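Local coordinates for thiamine-binding periplasmic protein (Escherichia coli, PDB 2QRY) that binds thiamine, thiamine phosphate and thiamine diphosphate with high affinity in the periplasm as the solute-binding component of the thiamine ABC transporter ThiBPQ, at residues 121-126 / 276-281; 26-31 / 68-73; 49-54 / 259-264. One frame throughout, in Å; residues are numbered along the deposited sequence.

Interaction 1 (121-126 / 276-281); sequences VPFDYG and NAIPTG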
loop_
_atom_site.group_PDB
_atom_site.type_symbol
_atom_site.label_atom_id
_atom_site.label_comp_id
_atom_site.label_asym_id
_atom_site.label_seq_id
_atom_site.Cartn_x
_atom_site.Cartn_y
_atom_site.Cartn_z
ATOM N N VAL A 121 6.960 -2.141 -12.110
ATOM C CA VAL A 121 7.880 -2.990 -11.368
ATOM C C VAL A 121 7.560 -3.034 -9.871
ATOM O O VAL A 121 7.500 -2.000 -9.203
ATOM C CB VAL A 121 9.335 -2.485 -11.529
ATOM C CG1 VAL A 121 10.306 -3.485 -10.924
ATOM C CG2 VAL A 121 9.646 -2.246 -12.995
ATOM N N PRO A 122 7.350 -4.239 -9.325
ATOM C CA PRO A 122 7.045 -4.354 -7.897
ATOM C C PRO A 122 8.283 -4.070 -7.057
ATOM O O PRO A 122 9.406 -4.318 -7.499
ATOM C CB PRO A 122 6.607 -5.810 -7.747
ATOM C CG PRO A 122 6.103 -6.167 -9.089
ATOM C CD PRO A 122 7.095 -5.512 -10.018
ATOM N N PHE A 123 8.079 -3.547 -5.851
ATOM C CA PHE A 123 9.193 -3.289 -4.950
ATOM C C PHE A 123 8.920 -3.867 -3.561
ATOM O O PHE A 123 9.827 -3.970 -2.738
ATOM C CB PHE A 123 9.547 -1.789 -4.907
ATOM C CG PHE A 123 8.478 -0.895 -4.331
ATOM C CD1 PHE A 123 8.324 -0.763 -2.954
ATOM C CD2 PHE A 123 7.689 -0.108 -5.168
ATOM C CE1 PHE A 123 7.413 0.141 -2.425
ATOM C CE2 PHE A 123 6.775 0.800 -4.648
ATOM C CZ PHE A 123 6.638 0.926 -3.277
ATOM N N ASP A 124 7.669 -4.251 -3.313
ATOM C CA ASP A 124 7.277 -4.897 -2.057
ATOM C C ASP A 124 5.817 -5.336 -2.077
ATOM O O ASP A 124 5.061 -4.963 -2.972
ATOM C CB ASP A 124 7.558 -4.018 -0.818
ATOM C CG ASP A 124 6.670 -2.787 -0.726
ATOM O OD1 ASP A 124 5.512 -2.806 -1.209
ATOM O OD2 ASP A 124 7.135 -1.791 -0.131
ATOM N N TYR A 125 5.429 -6.162 -1.111
ATOM C CA TYR A 125 4.050 -6.630 -1.051
ATOM C C TYR A 125 3.616 -6.876 0.386
ATOM O O TYR A 125 4.444 -6.963 1.288
ATOM C CB TYR A 125 3.878 -7.907 -1.889
ATOM C CG TYR A 125 4.534 -9.147 -1.312
ATOM C CD1 TYR A 125 3.816 -10.023 -0.496
ATOM C CD2 TYR A 125 5.871 -9.444 -1.582
ATOM C CE1 TYR A 125 4.409 -11.165 0.037
ATOM C CE2 TYR A 125 6.478 -10.586 -1.052
ATOM C CZ TYR A 125 5.739 -11.442 -0.245
ATOM O OH TYR A 125 6.322 -12.579 0.270
ATOM N N GLY A 126 2.309 -6.968 0.592
ATOM C CA GLY A 126 1.798 -7.195 1.926
ATOM C C GLY A 126 0.330 -7.560 1.914
ATOM O O GLY A 126 -0.260 -7.787 0.854
ATOM N N ASN A 276 16.829 -4.226 0.698
ATOM C CA ASN A 276 17.350 -4.343 2.051
ATOM C C ASN A 276 16.800 -3.276 2.989
ATOM O O ASN A 276 16.881 -3.420 4.211
ATOM C CB ASN A 276 18.883 -4.260 2.037
ATOM C CG ASN A 276 19.543 -5.619 1.949
ATOM O OD1 ASN A 276 19.365 -6.459 2.826
ATOM N ND2 ASN A 276 20.312 -5.842 0.889
ATOM N N ALA A 277 16.250 -2.202 2.430
ATOM C CA ALA A 277 15.706 -1.132 3.264
ATOM C C ALA A 277 14.190 -1.210 3.392
ATOM O O ALA A 277 13.591 -0.475 4.177
ATOM C CB ALA A 277 16.120 0.228 2.713
ATOM N N ILE A 278 13.571 -2.108 2.629
ATOM C CA ILE A 278 12.124 -2.263 2.672
ATOM C C ILE A 278 11.600 -2.855 3.980
ATOM O O ILE A 278 10.685 -2.299 4.589
ATOM C CB ILE A 278 11.609 -3.132 1.495
ATOM C CG1 ILE A 278 11.563 -2.297 0.209
ATOM C CG2 ILE A 278 10.213 -3.672 1.807
ATOM C CD1 ILE A 278 10.609 -1.107 0.281
ATOM N N PRO A 279 12.172 -3.986 4.433
ATOM C CA PRO A 279 11.700 -4.596 5.676
ATOM C C PRO A 279 11.525 -3.630 6.843
ATOM O O PRO A 279 10.440 -3.539 7.408
ATOM C CB PRO A 279 12.755 -5.662 5.955
ATOM C CG PRO A 279 13.140 -6.099 4.587
ATOM C CD PRO A 279 13.288 -4.770 3.872
ATOM N N THR A 280 12.582 -2.905 7.201
ATOM C CA THR A 280 12.503 -1.984 8.330
ATOM C C THR A 280 12.180 -0.544 7.942
ATOM O O THR A 280 12.058 0.322 8.803
ATOM C CB THR A 280 13.811 -2.001 9.152
ATOM O OG1 THR A 280 14.894 -1.510 8.354
ATOM C CG2 THR A 280 14.131 -3.432 9.610
ATOM N N GLY A 281 12.031 -0.293 6.644
ATOM C CA GLY A 281 11.706 1.047 6.192
ATOM C C GLY A 281 10.226 1.211 5.898
ATOM O O GLY A 281 9.588 2.136 6.401
#

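Interaction 2 (26-31 / 68-73); sequences TVYTYD and NRLRME. With TPS (thiamin phosphate), chain E.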
loop_
_atom_site.group_PDB
_atom_site.type_symbol
_atom_site.label_atom_id
_atom_site.label_comp_id
_atom_site.label_asym_id
_atom_site.label_seq_id
_atom_site.Cartn_x
_atom_site.Cartn_y
_atom_site.Cartn_z
ATOM N N THR A 26 13.338 12.942 -10.452
ATOM C CA THR A 26 12.176 13.217 -9.615
ATOM C C THR A 26 11.271 12.005 -9.452
ATOM O O THR A 26 10.758 11.469 -10.429
ATOM C CB THR A 26 11.365 14.390 -10.203
ATOM O OG1 THR A 26 12.191 15.559 -10.228
ATOM C CG2 THR A 26 10.125 14.672 -9.366
ATOM N N VAL A 27 11.073 11.584 -8.208
ATOM C CA VAL A 27 10.237 10.423 -7.927
ATOM C C VAL A 27 9.026 10.720 -7.032
ATOM O O VAL A 27 9.180 10.938 -5.828
ATOM C CB VAL A 27 11.066 9.306 -7.251
ATOM C CG1 VAL A 27 10.189 8.078 -7.009
ATOM C CG2 VAL A 27 12.277 8.950 -8.120
ATOM N N TYR A 28 7.830 10.720 -7.622
ATOM C CA TYR A 28 6.599 10.945 -6.866
ATOM C C TYR A 28 6.308 9.721 -5.991
ATOM O O TYR A 28 6.414 8.586 -6.451
ATOM C CB TYR A 28 5.407 11.150 -7.804
ATOM C CG TYR A 28 5.297 12.510 -8.451
ATOM C CD1 TYR A 28 6.244 13.508 -8.215
ATOM C CD2 TYR A 28 4.229 12.804 -9.293
ATOM C CE1 TYR A 28 6.123 14.766 -8.803
ATOM C CE2 TYR A 28 4.096 14.051 -9.882
ATOM C CZ TYR A 28 5.044 15.027 -9.635
ATOM O OH TYR A 28 4.905 16.264 -10.221
ATOM N N THR A 29 5.926 9.952 -4.740
ATOM C CA THR A 29 5.607 8.851 -3.838
ATOM C C THR A 29 4.739 9.349 -2.675
ATOM O O THR A 29 4.455 10.542 -2.582
ATOM C CB THR A 29 6.900 8.183 -3.292
ATOM O OG1 THR A 29 6.554 6.983 -2.590
ATOM C CG2 THR A 29 7.647 9.134 -2.350
ATOM N N TYR A 30 4.309 8.438 -1.802
ATOM C CA TYR A 30 3.482 8.812 -0.660
ATOM C C TYR A 30 4.341 9.194 0.546
ATOM O O TYR A 30 5.543 8.903 0.568
ATOM C CB TYR A 30 2.497 7.682 -0.326
ATOM C CG TYR A 30 3.098 6.298 -0.193
ATOM C CD1 TYR A 30 3.702 5.885 0.996
ATOM C CD2 TYR A 30 3.004 5.377 -1.240
ATOM C CE1 TYR A 30 4.189 4.574 1.145
ATOM C CE2 TYR A 30 3.487 4.070 -1.107
ATOM C CZ TYR A 30 4.073 3.676 0.088
ATOM O OH TYR A 30 4.503 2.375 0.237
ATOM N N ASP A 31 3.736 9.837 1.549
ATOM C CA ASP A 31 4.496 10.307 2.707
ATOM C C ASP A 31 5.208 9.309 3.599
ATOM O O ASP A 31 6.319 9.588 4.051
ATOM C CB ASP A 31 3.657 11.250 3.592
ATOM C CG ASP A 31 2.343 10.644 4.035
ATOM O OD1 ASP A 31 2.297 9.434 4.344
ATOM O OD2 ASP A 31 1.347 11.396 4.091
ATOM N N ASN A 68 -4.243 9.890 -9.871
ATOM C CA ASN A 68 -5.156 10.945 -10.296
ATOM C C ASN A 68 -4.434 12.265 -10.504
ATOM O O ASN A 68 -4.775 13.029 -11.405
ATOM C CB ASN A 68 -6.341 11.096 -9.318
ATOM C CG ASN A 68 -5.999 11.893 -8.070
ATOM O OD1 ASN A 68 -5.734 13.097 -8.128
ATOM N ND2 ASN A 68 -6.026 11.224 -6.924
ATOM N N ARG A 69 -3.412 12.519 -9.698
ATOM C CA ARG A 69 -2.662 13.751 -9.844
ATOM C C ARG A 69 -1.829 13.724 -11.122
ATOM O O ARG A 69 -1.757 14.716 -11.855
ATOM C CB ARG A 69 -1.764 13.980 -8.635
ATOM C CG ARG A 69 -0.966 15.253 -8.741
ATOM C CD ARG A 69 -0.518 15.725 -7.384
ATOM N NE ARG A 69 0.356 16.890 -7.477
ATOM C CZ ARG A 69 0.728 17.622 -6.436
ATOM N NH1 ARG A 69 0.300 17.306 -5.221
ATOM N NH2 ARG A 69 1.532 18.665 -6.612
ATOM N N LEU A 70 -1.214 12.580 -11.400
ATOM C CA LEU A 70 -0.398 12.440 -12.597
ATOM C C LEU A 70 -1.265 12.574 -13.851
ATOM O O LEU A 70 -0.839 13.152 -14.846
ATOM C CB LEU A 70 0.310 11.086 -12.608
ATOM C CG LEU A 70 1.338 10.934 -13.727
ATOM C CD1 LEU A 70 2.543 11.805 -13.420
ATOM C CD2 LEU A 70 1.755 9.490 -13.862
ATOM N N ARG A 71 -2.477 12.032 -13.803
ATOM C CA ARG A 71 -3.380 12.112 -14.941
ATOM C C ARG A 71 -3.781 13.556 -15.234
ATOM O O ARG A 71 -4.210 13.874 -16.345
ATOM C CB ARG A 71 -4.635 11.297 -14.676
ATOM C CG ARG A 71 -4.375 9.836 -14.438
ATOM C CD ARG A 71 -5.671 9.128 -14.151
ATOM N NE ARG A 71 -6.613 9.316 -15.244
ATOM C CZ ARG A 71 -7.877 8.910 -15.214
ATOM N NH1 ARG A 71 -8.351 8.292 -14.135
ATOM N NH2 ARG A 71 -8.666 9.119 -16.262
HETATM N N MSE A 72 -3.654 14.424 -14.235
HETATM C CA MSE A 72 -4.007 15.819 -14.420
HETATM C C MSE A 72 -2.797 16.682 -14.745
HETATM O O MSE A 72 -2.949 17.791 -15.239
HETATM C CB MSE A 72 -4.735 16.349 -13.186
HETATM C CG MSE A 72 -6.165 15.843 -13.084
HETATM SE SE MSE A 72 -7.089 16.492 -11.502
HETATM C CE MSE A 72 -8.552 15.212 -11.498
ATOM N N GLU A 73 -1.599 16.172 -14.471
ATOM C CA GLU A 73 -0.376 16.909 -14.775
ATOM C C GLU A 73 -0.030 16.632 -16.235
ATOM O O GLU A 73 0.527 17.481 -16.934
ATOM C CB GLU A 73 0.794 16.451 -13.893
ATOM C CG GLU A 73 0.574 16.584 -12.390
ATOM C CD GLU A 73 1.877 16.592 -11.594
ATOM O OE1 GLU A 73 2.753 15.744 -11.854
ATOM O OE2 GLU A 73 2.028 17.442 -10.697
HETATM C CM2 TPS E . 3.786 0.596 11.080
HETATM N N3 TPS E . 2.447 1.179 4.671
HETATM C C2 TPS E . 1.864 2.084 5.432
HETATM S S1 TPS E . 0.914 3.013 4.334
HETATM C C5 TPS E . 1.333 2.137 2.854
HETATM C C4 TPS E . 2.199 1.176 3.331
HETATM C CM4 TPS E . 2.831 0.161 2.385
HETATM C C6 TPS E . 0.792 2.472 1.500
HETATM C C7 TPS E . -0.013 3.733 1.814
HETATM O O7 TPS E . -0.709 4.275 0.698
HETATM N N1A TPS E . 2.884 -0.414 9.026
HETATM C C2A TPS E . 3.694 0.496 9.575
HETATM N N3A TPS E . 4.420 1.315 8.817
HETATM C C4A TPS E . 4.365 1.260 7.469
HETATM N N4A TPS E . 5.127 2.127 6.706
HETATM C C5A TPS E . 3.508 0.299 6.844
HETATM C C6A TPS E . 2.767 -0.539 7.695
HETATM C C7A TPS E . 3.370 0.159 5.308
HETATM P P1 TPS E . -1.477 5.591 1.237
HETATM O O1 TPS E . -2.367 5.209 2.453
HETATM O O2 TPS E . -2.322 6.277 0.088
HETATM O O3 TPS E . -0.417 6.604 1.721
HETATM O O HOH W 1 3.986 18.843 -8.665
#

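Interaction 3 (49-54 / 259-264); sequences ADCNCE and PELAQK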
loop_
_atom_site.group_PDB
_atom_site.type_symbol
_atom_site.label_atom_id
_atom_site.label_comp_id
_atom_site.label_asym_id
_atom_site.label_seq_id
_atom_site.Cartn_x
_atom_site.Cartn_y
_atom_site.Cartn_z
ATOM N N ALA A 49 24.780 7.353 -3.959
ATOM C CA ALA A 49 26.153 6.964 -3.655
ATOM C C ALA A 49 26.737 6.167 -4.814
ATOM O O ALA A 49 27.940 6.217 -5.076
ATOM C CB ALA A 49 26.195 6.139 -2.378
ATOM N N ASP A 50 25.875 5.440 -5.513
ATOM C CA ASP A 50 26.309 4.634 -6.643
ATOM C C ASP A 50 26.167 5.417 -7.939
ATOM O O ASP A 50 27.140 5.964 -8.457
ATOM C CB ASP A 50 25.476 3.355 -6.725
ATOM C CG ASP A 50 26.128 2.296 -7.585
ATOM O OD1 ASP A 50 26.387 2.571 -8.778
ATOM O OD2 ASP A 50 26.383 1.190 -7.061
ATOM N N CYS A 51 24.945 5.468 -8.455
ATOM C CA CYS A 51 24.652 6.182 -9.691
ATOM C C CYS A 51 24.593 7.693 -9.482
ATOM O O CYS A 51 23.632 8.213 -8.914
ATOM C CB CYS A 51 23.324 5.695 -10.262
ATOM S SG CYS A 51 22.741 6.676 -11.637
ATOM N N ASN A 52 25.618 8.393 -9.958
ATOM C CA ASN A 52 25.710 9.845 -9.825
ATOM C C ASN A 52 24.479 10.589 -10.335
ATOM O O ASN A 52 24.141 10.521 -11.520
ATOM C CB ASN A 52 26.946 10.362 -10.562
ATOM C CG ASN A 52 26.935 10.006 -12.036
ATOM O OD1 ASN A 52 27.036 8.833 -12.408
ATOM N ND2 ASN A 52 26.802 11.019 -12.888
ATOM N N CYS A 53 23.827 11.310 -9.429
ATOM C CA CYS A 53 22.634 12.090 -9.745
ATOM C C CYS A 53 21.984 12.498 -8.436
ATOM O O CYS A 53 22.390 12.044 -7.370
ATOM C CB CYS A 53 21.628 11.257 -10.542
ATOM S SG CYS A 53 20.707 10.082 -9.525
ATOM N N GLU A 54 20.973 13.352 -8.514
ATOM C CA GLU A 54 20.277 13.772 -7.311
ATOM C C GLU A 54 18.877 13.184 -7.321
ATOM O O GLU A 54 18.011 13.641 -8.070
ATOM C CB GLU A 54 20.196 15.297 -7.215
ATOM C CG GLU A 54 19.484 15.768 -5.952
ATOM C CD GLU A 54 19.492 17.277 -5.781
ATOM O OE1 GLU A 54 19.056 17.989 -6.711
ATOM O OE2 GLU A 54 19.927 17.749 -4.707
ATOM N N PRO A 259 15.019 9.373 -19.290
ATOM C CA PRO A 259 14.663 7.958 -19.454
ATOM C C PRO A 259 15.687 6.993 -18.861
ATOM O O PRO A 259 15.355 6.166 -18.016
ATOM C CB PRO A 259 14.559 7.793 -20.970
ATOM C CG PRO A 259 14.235 9.155 -21.453
ATOM C CD PRO A 259 15.103 10.039 -20.600
ATOM N N GLU A 260 16.931 7.110 -19.309
ATOM C CA GLU A 260 18.005 6.238 -18.849
ATOM C C GLU A 260 18.093 6.143 -17.320
ATOM O O GLU A 260 18.095 5.043 -16.762
ATOM C CB GLU A 260 19.343 6.713 -19.427
ATOM C CG GLU A 260 20.427 5.649 -19.434
ATOM C CD GLU A 260 21.720 6.123 -20.077
ATOM O OE1 GLU A 260 21.655 6.744 -21.164
ATOM O OE2 GLU A 260 22.800 5.863 -19.502
ATOM N N LEU A 261 18.170 7.288 -16.645
ATOM C CA LEU A 261 18.245 7.301 -15.186
ATOM C C LEU A 261 17.009 6.646 -14.579
ATOM O O LEU A 261 17.116 5.790 -13.701
ATOM C CB LEU A 261 18.344 8.731 -14.657
ATOM C CG LEU A 261 19.663 9.191 -14.042
ATOM C CD1 LEU A 261 19.422 10.498 -13.299
ATOM C CD2 LEU A 261 20.197 8.143 -13.083
ATOM N N ALA A 262 15.836 7.065 -15.044
ATOM C CA ALA A 262 14.578 6.524 -14.546
ATOM C C ALA A 262 14.626 5.005 -14.549
ATOM O O ALA A 262 14.198 4.350 -13.594
ATOM C CB ALA A 262 13.414 7.005 -15.417
ATOM N N GLN A 263 15.158 4.451 -15.630
ATOM C CA GLN A 263 15.249 3.010 -15.775
ATOM C C GLN A 263 16.335 2.392 -14.902
ATOM O O GLN A 263 16.216 1.238 -14.484
ATOM C CB GLN A 263 15.445 2.673 -17.252
ATOM C CG GLN A 263 14.318 3.268 -18.078
ATOM C CD GLN A 263 14.409 2.981 -19.560
ATOM O OE1 GLN A 263 15.406 3.298 -20.210
ATOM N NE2 GLN A 263 13.351 2.388 -20.110
ATOM N N LYS A 264 17.384 3.154 -14.615
ATOM C CA LYS A 264 18.439 2.639 -13.760
ATOM C C LYS A 264 17.898 2.619 -12.337
ATOM O O LYS A 264 18.318 1.814 -11.507
ATOM C CB LYS A 264 19.701 3.508 -13.850
ATOM C CG LYS A 264 20.349 3.490 -15.228
ATOM C CD LYS A 264 21.861 3.632 -15.163
ATOM C CE LYS A 264 22.299 5.007 -14.683
ATOM N NZ LYS A 264 23.793 5.122 -14.688
#

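Interaction 1 (121-126 / 276-281)
D124 and I278 bring their backbones to 7.3 Å, CA to CA, where the strand 121-126 passes the short, weakly bonded helix about 278-281. Strand 121-133 pairs antiparallel with 243-252 in the mixed sheet, and the contact sets this helix against it. I278 does all the touching from its side. Its CG1 lies beside its own backbone N (chi1 -78°), which carries CD1 forward into the angle between two side chains of the strand: it stands 3.6 Å from OD2 of D124 and 4.0 Å from CD1 of F123. The methyl meets the phenyl ring at its edge, close to the ring plane. CG2 rests on the CB of D124 at 3.7 Å, and CG1 passes the carbonyl O of F123 at 3.8 Å. Both pairs of side chains cross at about a right angle. D124 also packs against N282, and its OD1 lies close to OE2 of E248, so the protonated form of one of these acids may be favoured. No polar group of I278 takes part: its hydrocarbon branches lie against a carboxylate and a carbonyl as well as the ring, beside an acid whose side chain is about 5 Å from the bound thiamin phosphate.

Interaction 2 (26-31 / 68-73)
Y28 on strand 24-29 faces L70 and E73 of helix 63-73, the crossover helix of the beta-alpha-beta unit that runs from strand 54-59 to strand 81-86. The tyrosine points at the helix and donates from OH to OE1 of E73 (2.8 Å), using the syn lone pair of that oxygen. The two side chains come from opposite directions; the carboxylate carbon sits at the ring edge, in its plane, while the carboxylate itself is turned 57° against the ring. OE1 is also bonded to S77 OG, so two hydroxyls hold it. A water donates to Y28 OH (3.1 Å) and accepts from NH2 of R69 (3.2 Å), and R69 makes a long salt bridge from NE to OE2 of E73. Lower on the ring, CE2 touches CD1 of L70 at 4.5 Å. Two residues on, Y30 belongs to the thiamin phosphate pocket: the ligand's C6 lies over one face of its ring, 3.8 Å above the plane, and its OH is tied to E248 and N282. Strand 24-29 pairs in parallel with 54-59 and 81-86, so the helix spans the middle strand of the three, with L70 reaching V82 beyond.

Interaction 3 (49-54 / 259-264)
L261, C51 and C53 carry this contact, with the forked end of the leucine of helix 259-264 facing two cysteines of the loop 49-54. The backbones stay well apart: CA of C53 is 8.5 Å from CA of L261, and CA of C51 is 8.2 Å from CA of K264, so side chains fill the gap. The leucine divides its two methyls. CD2 goes to the sulfur of C51, 3.3 Å from SG, which is shorter than a comfortable contact and may reflect the modelling of the leucine, while CD1 lies against C53, 3.6 Å from its CB. C53 turns its own SG back over the fork, 4.1 Å from CD2 of L261. The leucine's chi1 of -110° lies away from the staggered positions, but is doubtful as evidence of strain. The thiol of C51 extends straight out at the helix, SG anti to the backbone N with chi1 at 171°. One helical turn on from L261, K264 bends at chi2 and chi3 and lays its chain along the same sulfur, with CE 3.5 Å from C51 SG. The exposed lysine lies along the solvent side of the patch, whereas C53 and L261 are buried. Inward, both of these pack on F47 of helix 40-48, and L261 also rests on L25 of strand 24-29; the contact thus fastens the start of helix 259-269 over the turn leading into strand 54-59. The two sulfurs, C51 SG and C53 SG, are 4.5 Å apart, too far for a disulfide in this model. Between the two segments the contact is van der Waals packing of thiols on aliphatic carbon, and the lysine ammonium beside C51 might lower the pKa of that thiol somewhat.

Overall arrangement
From the N terminus, strand 24-29 opens interaction 2, and the loop 49-54 opens interaction 3 before helix 63-73 comes back to close interaction 2; these two therefore cross. Strand 121-133 then opens interaction 1, again inside the long loop of interaction 3. That loop closes at helix 259-269, and residues 276-281 shortly afterwards close interaction 1, a second crossing. Interactions 1 and 2 simply follow one another in series. No two contacts touch, and their centres are about 19 Å apart in every pair. Interactions 1 and 2 reach the same mixed sheet, while interaction 3 brings the late helix back to the N-terminal beta-alpha-beta region.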